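Local coordinates for SusD homolog (Bacteroides thetaiotaomicron, PDB 3SGH), which probably binds carbohydrate at the outer membrane, as a SusD-like lipoprotein of a glycan-uptake system, at residues G99-M104 / Q168-V173; Y262-R267 / L350-F355; Q454-F459 / T487-A492. All blocks are in the same frame, centred on the assembly; numbering follows the deposited sequence. Where two conformers were deposited one is given.

How the contacts relate
Three separate contacts come one after another along the chain of this largely helical protein, each closing before the next opens. The centre of contact 1 lies about 25 Å from the centre of the chain; it joins the start of helix 100-120 to the short helix 168-171. Contact 2 ties the loop between helices 253-261 and 267-270 to the end of helix 340-354. Contact 3 links two irregular segments near the C-terminus, on the opposite side of the chain's centre from contact 2. Their centres are 32 to 35 Å apart. The three thus pin well-separated parts of one mostly helical chain; helix 100-120 starts in contact 1 and ends beside contact 3.

Contact 1: residues G99-M104 / Q168-V173; sequences GVIYAM and QDLAVV
Leu170 of the short helix 168-171 reaches toward Val100, Ile101 and Met104, a contact between the first turn of helix 100-120 and a weakly bonded helical turn within the alpha-alpha superhelix of this SusD-like fold. No hydrogen bond crosses it; the join is made by methyl and methylene groups. With CG placed opposite its own backbone N (chi1 -179°), Leu170 extends its two methyls toward the facing helix. CD2 meets CG1 of Val100 at 3.9 Å, the two side chains crossing at about a right angle. Val100 and Met104 stand one helical turn apart, so a single leucine can touch both. Met104, built as selenomethionine, bends at both chi2 and chi3, and its CG lies 3.9 Å from Leu170 CD1, while its selenium comes within 4.2 Å of Leu170 CD2. Ile101 approaches differently. It leaves its helix at an angle to the partner, but CG1 is set beside the backbone N (chi1 -58°) and a further bend at chi2 carries CD1 across to the 168-173 segment. There that methyl lies alongside the backbone at Leu170 CA and meets the Leu170 side chain at CD1, 4.3 Å away. Helix 17-24 adds Leu21 against both Met104 and Leu170, and Trp184 of helix 181-198 also touches this pair. Leu170 and Met104 are buried, while at the solvent side Asp169 CB lies 4.2 Å from Ile101 CD1.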
# COMPACT_ATOMS: atom_id res chain seq x y z
N GLY A 99 -24.65 14.05 -5.77
CA GLY A 99 -25.22 12.72 -5.54
C GLY A 99 -24.16 11.68 -5.18
O GLY A 99 -22.97 11.93 -5.31
N VAL A 100 -24.64 10.52 -4.74
CA VAL A 100 -23.77 9.42 -4.25
C VAL A 100 -22.85 8.88 -5.35
O VAL A 100 -21.71 8.50 -5.07
CB VAL A 100 -24.64 8.33 -3.64
CG1 VAL A 100 -23.83 7.03 -3.41
CG2 VAL A 100 -25.26 8.83 -2.32
N ILE A 101 -23.28 8.88 -6.60
CA ILE A 101 -22.45 8.31 -7.68
C ILE A 101 -21.29 9.26 -7.93
O ILE A 101 -20.17 8.81 -8.11
CB ILE A 101 -23.26 7.99 -8.97
CG1 ILE A 101 -24.40 7.02 -8.62
CG2 ILE A 101 -22.35 7.47 -10.08
CD1 ILE A 101 -23.99 5.74 -7.87
N TYR A 102 -21.53 10.58 -7.86
CA TYR A 102 -20.45 11.53 -7.98
C TYR A 102 -19.49 11.44 -6.80
O TYR A 102 -18.28 11.47 -6.99
CB TYR A 102 -20.98 12.96 -8.10
CG TYR A 102 -19.90 13.97 -8.20
CD1 TYR A 102 -19.04 13.99 -9.29
CD2 TYR A 102 -19.75 14.97 -7.22
CE1 TYR A 102 -18.04 14.94 -9.39
CE2 TYR A 102 -18.74 15.93 -7.34
CZ TYR A 102 -17.91 15.91 -8.44
OH TYR A 102 -16.90 16.86 -8.58
N ALA A 103 -20.04 11.33 -5.58
CA ALA A 103 -19.23 11.14 -4.39
C ALA A 103 -18.32 9.92 -4.57
O ALA A 103 -17.12 9.97 -4.27
CB ALA A 103 -20.12 10.97 -3.18
N MSE A 104 -18.88 8.81 -5.05
CA MSE A 104 -18.07 7.60 -5.24
C MSE A 104 -17.01 7.78 -6.31
O MSE A 104 -15.93 7.19 -6.21
CB MSE A 104 -18.95 6.38 -5.54
CG MSE A 104 -19.80 5.98 -4.35
SE MSE A 104 -18.80 5.40 -2.86
CE MSE A 104 -17.45 4.34 -3.82
N GLN A 168 -29.75 2.46 -3.26
CA GLN A 168 -30.14 1.46 -4.25
C GLN A 168 -29.42 1.66 -5.59
O GLN A 168 -29.13 0.67 -6.25
CB GLN A 168 -31.65 1.43 -4.44
CG GLN A 168 -32.47 1.10 -3.17
CD GLN A 168 -32.07 -0.19 -2.57
OE1 GLN A 168 -32.22 -1.27 -3.17
NE2 GLN A 168 -31.41 -0.11 -1.38
N ASP A 169 -29.09 2.90 -5.96
CA ASP A 169 -28.29 3.14 -7.20
C ASP A 169 -26.90 2.50 -7.10
O ASP A 169 -26.40 1.82 -8.01
CB ASP A 169 -28.03 4.64 -7.39
CG ASP A 169 -29.28 5.41 -7.74
OD1 ASP A 169 -30.27 4.78 -8.15
OD2 ASP A 169 -29.26 6.67 -7.58
N LEU A 170 -26.28 2.72 -5.95
CA LEU A 170 -24.93 2.27 -5.71
C LEU A 170 -24.92 0.73 -5.55
O LEU A 170 -23.99 0.06 -6.00
CB LEU A 170 -24.37 3.01 -4.51
CG LEU A 170 -22.92 2.63 -4.17
CD1 LEU A 170 -21.96 2.84 -5.35
CD2 LEU A 170 -22.47 3.38 -2.96
N ALA A 171 -25.98 0.15 -4.97
CA ALA A 171 -26.04 -1.32 -4.73
C ALA A 171 -25.85 -2.19 -6.00
O ALA A 171 -25.26 -3.28 -5.98
CB ALA A 171 -27.34 -1.70 -4.02
N VAL A 172 -26.34 -1.69 -7.11
CA VAL A 172 -26.33 -2.42 -8.38
C VAL A 172 -24.92 -2.77 -8.82
O VAL A 172 -24.72 -3.80 -9.48
CB VAL A 172 -27.02 -1.61 -9.50
CG1 VAL A 172 -26.95 -2.37 -10.85
CG2 VAL A 172 -28.47 -1.35 -9.17
N VAL A 173 -23.93 -1.92 -8.46
CA VAL A 173 -22.57 -2.07 -8.98
C VAL A 173 -21.47 -2.24 -7.90
O VAL A 173 -20.29 -2.50 -8.22
CB VAL A 173 -22.17 -0.85 -9.85
CG1 VAL A 173 -23.13 -0.72 -11.06
CG2 VAL A 173 -22.07 0.40 -9.04

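Contact 2: residues Y262-R267 / L350-F355; sequences YNDPRR and LSFEEF
Arg266 and Phe352 make the broadest overlap between the loop 262-267 and the end of helix 340-354. The aromatic ring approaches one face of the guanidinium with its CE1 corner, which stands over the centre of that group, 3.6 Å from Arg266 CZ. The two planes are 41° apart, so the groups are tilted rather than stacked flat. Farther back, the aliphatic part of the arginine passes over one face of the ring. Apolar contact continues at Pro265, whose CG meets Phe352 CE2 at 3.6 Å, with the two side chains crossing obliquely.

The hydrogen bond across the contact runs from Arg266 NH1 to Ser351 OG, 2.8 Å long, with the hydroxyl oxygen at the edge of the guanidinium and in its plane. A chi1 of 175° sets Ser351 OG opposite the backbone N and beside the carbonyl carbon, within bonding distance of NH1.

Charge pairing holds the arginine from its other edge. NE and NH2 of Arg266 grip Asp264 side-on, one nitrogen to each carboxylate oxygen: NE to OD1 at 2.9 Å, nearly straight, and NH2 to OD2 at 2.9 Å. Each oxygen is met on its syn lone pair. Gln413 also accepts from NH2, and these bonds together fix the guanidinium's rotation.

Backbone capping completes the loop. Arg266 N donates to the anti lone pair of Asp264 OD1. A Schellman motif at Asn263 ends helix 253-261, and the Asp264-capped type I turn leads into helix 267-270, a tight helix-to-helix link in a mostly helical SusD-like fold.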
# COMPACT_ATOMS: atom_id res chain seq x y z
N TYR A 262 8.84 -14.05 15.51
CA TYR A 262 7.71 -13.88 16.45
C TYR A 262 6.83 -15.11 16.66
O TYR A 262 5.84 -15.02 17.41
CB TYR A 262 6.79 -12.77 15.93
CG TYR A 262 7.33 -11.35 15.96
CD1 TYR A 262 8.28 -10.95 16.90
CD2 TYR A 262 6.84 -10.38 15.08
CE1 TYR A 262 8.74 -9.64 16.94
CE2 TYR A 262 7.27 -9.08 15.12
CZ TYR A 262 8.20 -8.70 16.06
OH TYR A 262 8.59 -7.39 16.08
N ASN A 263 7.20 -16.24 16.06
CA ASN A 263 6.35 -17.45 16.02
C ASN A 263 4.91 -17.07 15.74
O ASN A 263 3.99 -17.56 16.37
CB ASN A 263 6.48 -18.25 17.33
CG ASN A 263 7.89 -18.74 17.55
OD1 ASN A 263 8.50 -19.25 16.62
ND2 ASN A 263 8.41 -18.58 18.75
N ASP A 264 4.74 -16.20 14.75
CA ASP A 264 3.47 -15.48 14.54
C ASP A 264 2.40 -16.44 14.06
O ASP A 264 2.55 -17.06 13.00
CB ASP A 264 3.68 -14.33 13.54
CG ASP A 264 2.59 -13.29 13.58
OD1 ASP A 264 1.37 -13.64 13.48
OD2 ASP A 264 2.92 -12.08 13.68
N PRO A 265 1.29 -16.52 14.80
CA PRO A 265 0.26 -17.46 14.41
C PRO A 265 -0.49 -17.11 13.14
O PRO A 265 -1.25 -17.93 12.64
CB PRO A 265 -0.71 -17.47 15.59
CG PRO A 265 -0.27 -16.48 16.54
CD PRO A 265 1.02 -15.87 16.09
N ARG A 266 -0.28 -15.90 12.63
CA ARG A 266 -0.85 -15.57 11.33
C ARG A 266 -0.13 -16.21 10.16
O ARG A 266 -0.64 -16.15 9.05
CB ARG A 266 -0.90 -14.06 11.16
CG ARG A 266 -1.96 -13.44 12.06
CD ARG A 266 -1.78 -11.90 12.09
NE ARG A 266 -0.57 -11.57 12.83
CZ ARG A 266 -0.30 -10.36 13.31
NH1 ARG A 266 -1.11 -9.32 13.07
NH2 ARG A 266 0.80 -10.20 14.02
N ARG A 267 1.06 -16.80 10.37
CA ARG A 267 1.81 -17.40 9.27
C ARG A 267 0.98 -18.33 8.36
O ARG A 267 0.98 -18.12 7.14
CB ARG A 267 3.09 -18.06 9.75
CG ARG A 267 4.20 -17.04 10.16
CD ARG A 267 5.40 -17.75 10.79
NE ARG A 267 4.99 -18.43 12.01
CZ ARG A 267 5.75 -19.26 12.70
NH1 ARG A 267 6.98 -19.56 12.27
NH2 ARG A 267 5.28 -19.84 13.80
N LEU A 350 -7.67 -7.03 15.90
CA LEU A 350 -8.43 -6.94 14.65
C LEU A 350 -7.78 -7.74 13.53
O LEU A 350 -8.45 -8.32 12.70
CB LEU A 350 -8.59 -5.48 14.18
CG LEU A 350 -9.66 -4.70 14.93
CD1 LEU A 350 -9.56 -3.30 14.40
CD2 LEU A 350 -11.04 -5.32 14.68
N SER A 351 -6.46 -7.70 13.48
CA SER A 351 -5.70 -8.39 12.44
C SER A 351 -5.86 -9.88 12.58
O SER A 351 -6.09 -10.60 11.59
CB SER A 351 -4.23 -8.02 12.61
OG SER A 351 -3.43 -8.73 11.69
N PHE A 352 -5.71 -10.39 13.80
CA PHE A 352 -5.96 -11.79 14.06
C PHE A 352 -7.39 -12.15 13.68
O PHE A 352 -7.60 -13.11 12.97
CB PHE A 352 -5.75 -12.15 15.52
CG PHE A 352 -4.31 -12.43 15.90
CD1 PHE A 352 -3.29 -11.51 15.69
CD2 PHE A 352 -3.97 -13.63 16.50
CE1 PHE A 352 -1.97 -11.81 16.09
CE2 PHE A 352 -2.67 -13.87 16.91
CZ PHE A 352 -1.69 -12.98 16.69
N GLU A 353 -8.35 -11.35 14.16
CA GLU A 353 -9.73 -11.59 13.87
C GLU A 353 -10.03 -11.61 12.37
O GLU A 353 -10.76 -12.47 11.89
CB GLU A 353 -10.64 -10.56 14.58
CG GLU A 353 -12.10 -10.95 14.46
CD GLU A 353 -13.04 -9.97 15.14
OE1 GLU A 353 -12.54 -8.92 15.62
OE2 GLU A 353 -14.27 -10.26 15.17
N GLU A 354 -9.51 -10.63 11.65
CA GLU A 354 -9.71 -10.52 10.21
C GLU A 354 -9.36 -11.82 9.49
O GLU A 354 -10.04 -12.20 8.51
CB GLU A 354 -8.80 -9.42 9.66
CG GLU A 354 -9.02 -9.05 8.22
CD GLU A 354 -10.27 -8.21 8.02
OE1 GLU A 354 -10.52 -7.29 8.84
OE2 GLU A 354 -10.98 -8.45 7.02
N PHE A 355 -8.27 -12.46 9.92
CA PHE A 355 -7.78 -13.68 9.29
C PHE A 355 -8.21 -14.96 10.01
O PHE A 355 -7.77 -16.03 9.63
CB PHE A 355 -6.26 -13.62 9.19
CG PHE A 355 -5.79 -12.81 8.01
CD1 PHE A 355 -5.69 -11.42 8.08
CD2 PHE A 355 -5.50 -13.43 6.81
CE1 PHE A 355 -5.29 -10.68 6.99
CE2 PHE A 355 -5.09 -12.68 5.69
CZ PHE A 355 -5.00 -11.30 5.78

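Contact 3: residues Q454-F459 / T487-A492; sequences QRRLRF and TDLWWA
Arg456 brings its CG and CD methylenes up to the carbonyl oxygen of Thr487 and against a methyl of Leu489. Its CG sits between the backbone N and the carbonyl carbon (chi1 70°), which directs the chain across the other segment. CD comes to 3.0 Å from Thr487 O, a tight approach to a buried oxygen that has no hydrogen-bonding partner in the model. Leu489 CD2 lies 3.8 Å from Arg456 CB and near the plane of the guanidinium, at its edge. The charged end goes elsewhere, to a salt bridge with Asp483 and to the carbonyl of Gln120.

Arg455 carries the polar half of the contact. Bent at chi2 and chi3, it curls back so that two nitrogens converge on one oxygen of Asp488: NE to OD1 at 2.7 Å and NH2 to OD1 at 3.1 Å, the latter less straight at 135°. OD1 lies in the guanidinium plane, but the carboxylate is turned almost perpendicular to it, 86° away, so the second oxygen is not part of this grip; OD2 pairs with Arg452. A water ties the backbones to this salt bridge, donating to Arg455 O at 2.8 Å and to Asp488 OD1, and accepting from Leu489 N. OD1 thus accepts three hydrogen bonds, which would be expected to favour the carboxylate form.

Both segments are irregular loops wedged among helices: Phe429 and Arg430 of helix 424-432 border Arg455 and Leu489, Phe459 packs on helix 468-477, and the end of helix 100-120 touches Leu457, Phe459 and Trp491.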
# COMPACT_ATOMS: atom_id res chain seq x y z
N GLN A 454 15.04 2.56 -3.23
CA GLN A 454 14.40 3.40 -4.24
C GLN A 454 13.42 4.32 -3.53
O GLN A 454 12.76 3.90 -2.62
CB GLN A 454 13.67 2.54 -5.29
CG GLN A 454 13.00 3.39 -6.37
CD GLN A 454 12.83 2.69 -7.70
OE1 GLN A 454 13.45 1.63 -7.96
NE2 GLN A 454 12.00 3.29 -8.60
N ARG A 455 13.37 5.58 -3.93
CA ARG A 455 12.64 6.59 -3.17
C ARG A 455 11.31 7.01 -3.86
O ARG A 455 10.42 7.52 -3.20
CB ARG A 455 13.54 7.77 -2.91
CG ARG A 455 14.83 7.42 -2.21
CD ARG A 455 14.67 6.69 -0.86
NE ARG A 455 13.97 7.50 0.13
CZ ARG A 455 13.64 7.12 1.38
NH1 ARG A 455 13.91 5.90 1.81
NH2 ARG A 455 13.04 7.96 2.21
N ARG A 456 11.23 6.76 -5.16
CA ARG A 456 10.06 7.08 -5.99
C ARG A 456 10.14 6.41 -7.36
O ARG A 456 11.21 5.96 -7.77
CB ARG A 456 9.94 8.60 -6.21
CG ARG A 456 10.99 9.21 -7.11
CD ARG A 456 10.91 10.71 -7.17
NE ARG A 456 9.91 11.13 -8.15
CZ ARG A 456 10.16 11.30 -9.45
NH1 ARG A 456 11.37 11.02 -9.95
NH2 ARG A 456 9.19 11.70 -10.27
N LEU A 457 9.02 6.36 -8.06
CA LEU A 457 9.02 6.06 -9.48
C LEU A 457 9.19 7.39 -10.24
O LEU A 457 8.88 8.45 -9.72
CB LEU A 457 7.72 5.36 -9.88
CG LEU A 457 7.69 3.84 -9.69
CD1 LEU A 457 8.12 3.40 -8.30
CD2 LEU A 457 6.29 3.31 -10.04
N ARG A 458 9.67 7.31 -11.48
CA ARG A 458 9.91 8.45 -12.31
C ARG A 458 8.69 8.77 -13.16
O ARG A 458 7.79 7.92 -13.33
CB ARG A 458 11.12 8.19 -13.22
CG ARG A 458 12.44 8.12 -12.48
CD ARG A 458 13.63 7.81 -13.40
NE ARG A 458 13.54 6.41 -13.85
CZ ARG A 458 13.09 6.00 -15.03
NH1 ARG A 458 12.69 6.87 -15.95
NH2 ARG A 458 13.02 4.70 -15.31
N PHE A 459 8.69 9.99 -13.70
CA PHE A 459 7.70 10.44 -14.68
C PHE A 459 7.82 9.53 -15.94
O PHE A 459 8.90 8.97 -16.24
CB PHE A 459 7.94 11.92 -15.02
CG PHE A 459 7.82 12.86 -13.82
CD1 PHE A 459 6.86 12.67 -12.85
CD2 PHE A 459 8.64 13.97 -13.74
CE1 PHE A 459 6.71 13.58 -11.80
CE2 PHE A 459 8.51 14.88 -12.71
CZ PHE A 459 7.57 14.69 -11.74
N THR A 487 15.32 10.28 -5.87
CA THR A 487 14.77 11.54 -5.41
C THR A 487 13.61 11.32 -4.46
O THR A 487 12.72 10.56 -4.74
CB THR A 487 14.33 12.43 -6.59
OG1 THR A 487 15.51 12.86 -7.29
CG2 THR A 487 13.62 13.70 -6.14
N ASP A 488 13.67 12.01 -3.32
CA ASP A 488 12.64 11.93 -2.32
C ASP A 488 11.38 12.71 -2.67
O ASP A 488 11.43 13.82 -3.21
CB ASP A 488 13.19 12.34 -0.95
CG ASP A 488 13.79 11.16 -0.18
OD1 ASP A 488 13.12 10.10 -0.01
OD2 ASP A 488 14.97 11.31 0.28
N LEU A 489 10.26 12.09 -2.32
CA LEU A 489 8.97 12.75 -2.34
C LEU A 489 8.79 13.78 -1.20
O LEU A 489 9.50 13.76 -0.20
CB LEU A 489 7.88 11.70 -2.32
CG LEU A 489 7.90 10.76 -3.53
CD1 LEU A 489 6.69 9.83 -3.54
CD2 LEU A 489 7.96 11.55 -4.87
N TRP A 490 7.77 14.61 -1.35
CA TRP A 490 7.59 15.81 -0.52
C TRP A 490 7.39 15.42 0.96
O TRP A 490 7.88 16.09 1.89
CB TRP A 490 6.39 16.56 -1.08
CG TRP A 490 5.85 17.66 -0.27
CD1 TRP A 490 6.42 18.90 -0.06
CD2 TRP A 490 4.55 17.71 0.33
NE1 TRP A 490 5.55 19.69 0.68
CE2 TRP A 490 4.42 18.97 0.94
CE3 TRP A 490 3.50 16.81 0.43
CZ2 TRP A 490 3.26 19.34 1.65
CZ3 TRP A 490 2.37 17.18 1.14
CH2 TRP A 490 2.26 18.42 1.74
N TRP A 491 6.66 14.33 1.16
CA TRP A 491 6.30 13.83 2.48
C TRP A 491 7.31 12.83 3.04
O TRP A 491 7.20 12.47 4.21
CB TRP A 491 4.93 13.15 2.45
CG TRP A 491 4.79 12.11 1.35
CD1 TRP A 491 4.28 12.29 0.12
CD2 TRP A 491 5.20 10.71 1.42
NE1 TRP A 491 4.33 11.10 -0.61
CE2 TRP A 491 4.87 10.13 0.17
CE3 TRP A 491 5.76 9.91 2.41
CZ2 TRP A 491 5.15 8.79 -0.12
CZ3 TRP A 491 6.02 8.57 2.13
CH2 TRP A 491 5.73 8.03 0.87
N ALA A 492 8.29 12.40 2.24
CA ALA A 492 9.24 11.36 2.69
C ALA A 492 10.30 11.99 3.55
O ALA A 492 10.62 13.17 3.40
CB ALA A 492 9.91 10.68 1.48
O HOH W 1 10.59 9.48 -1.19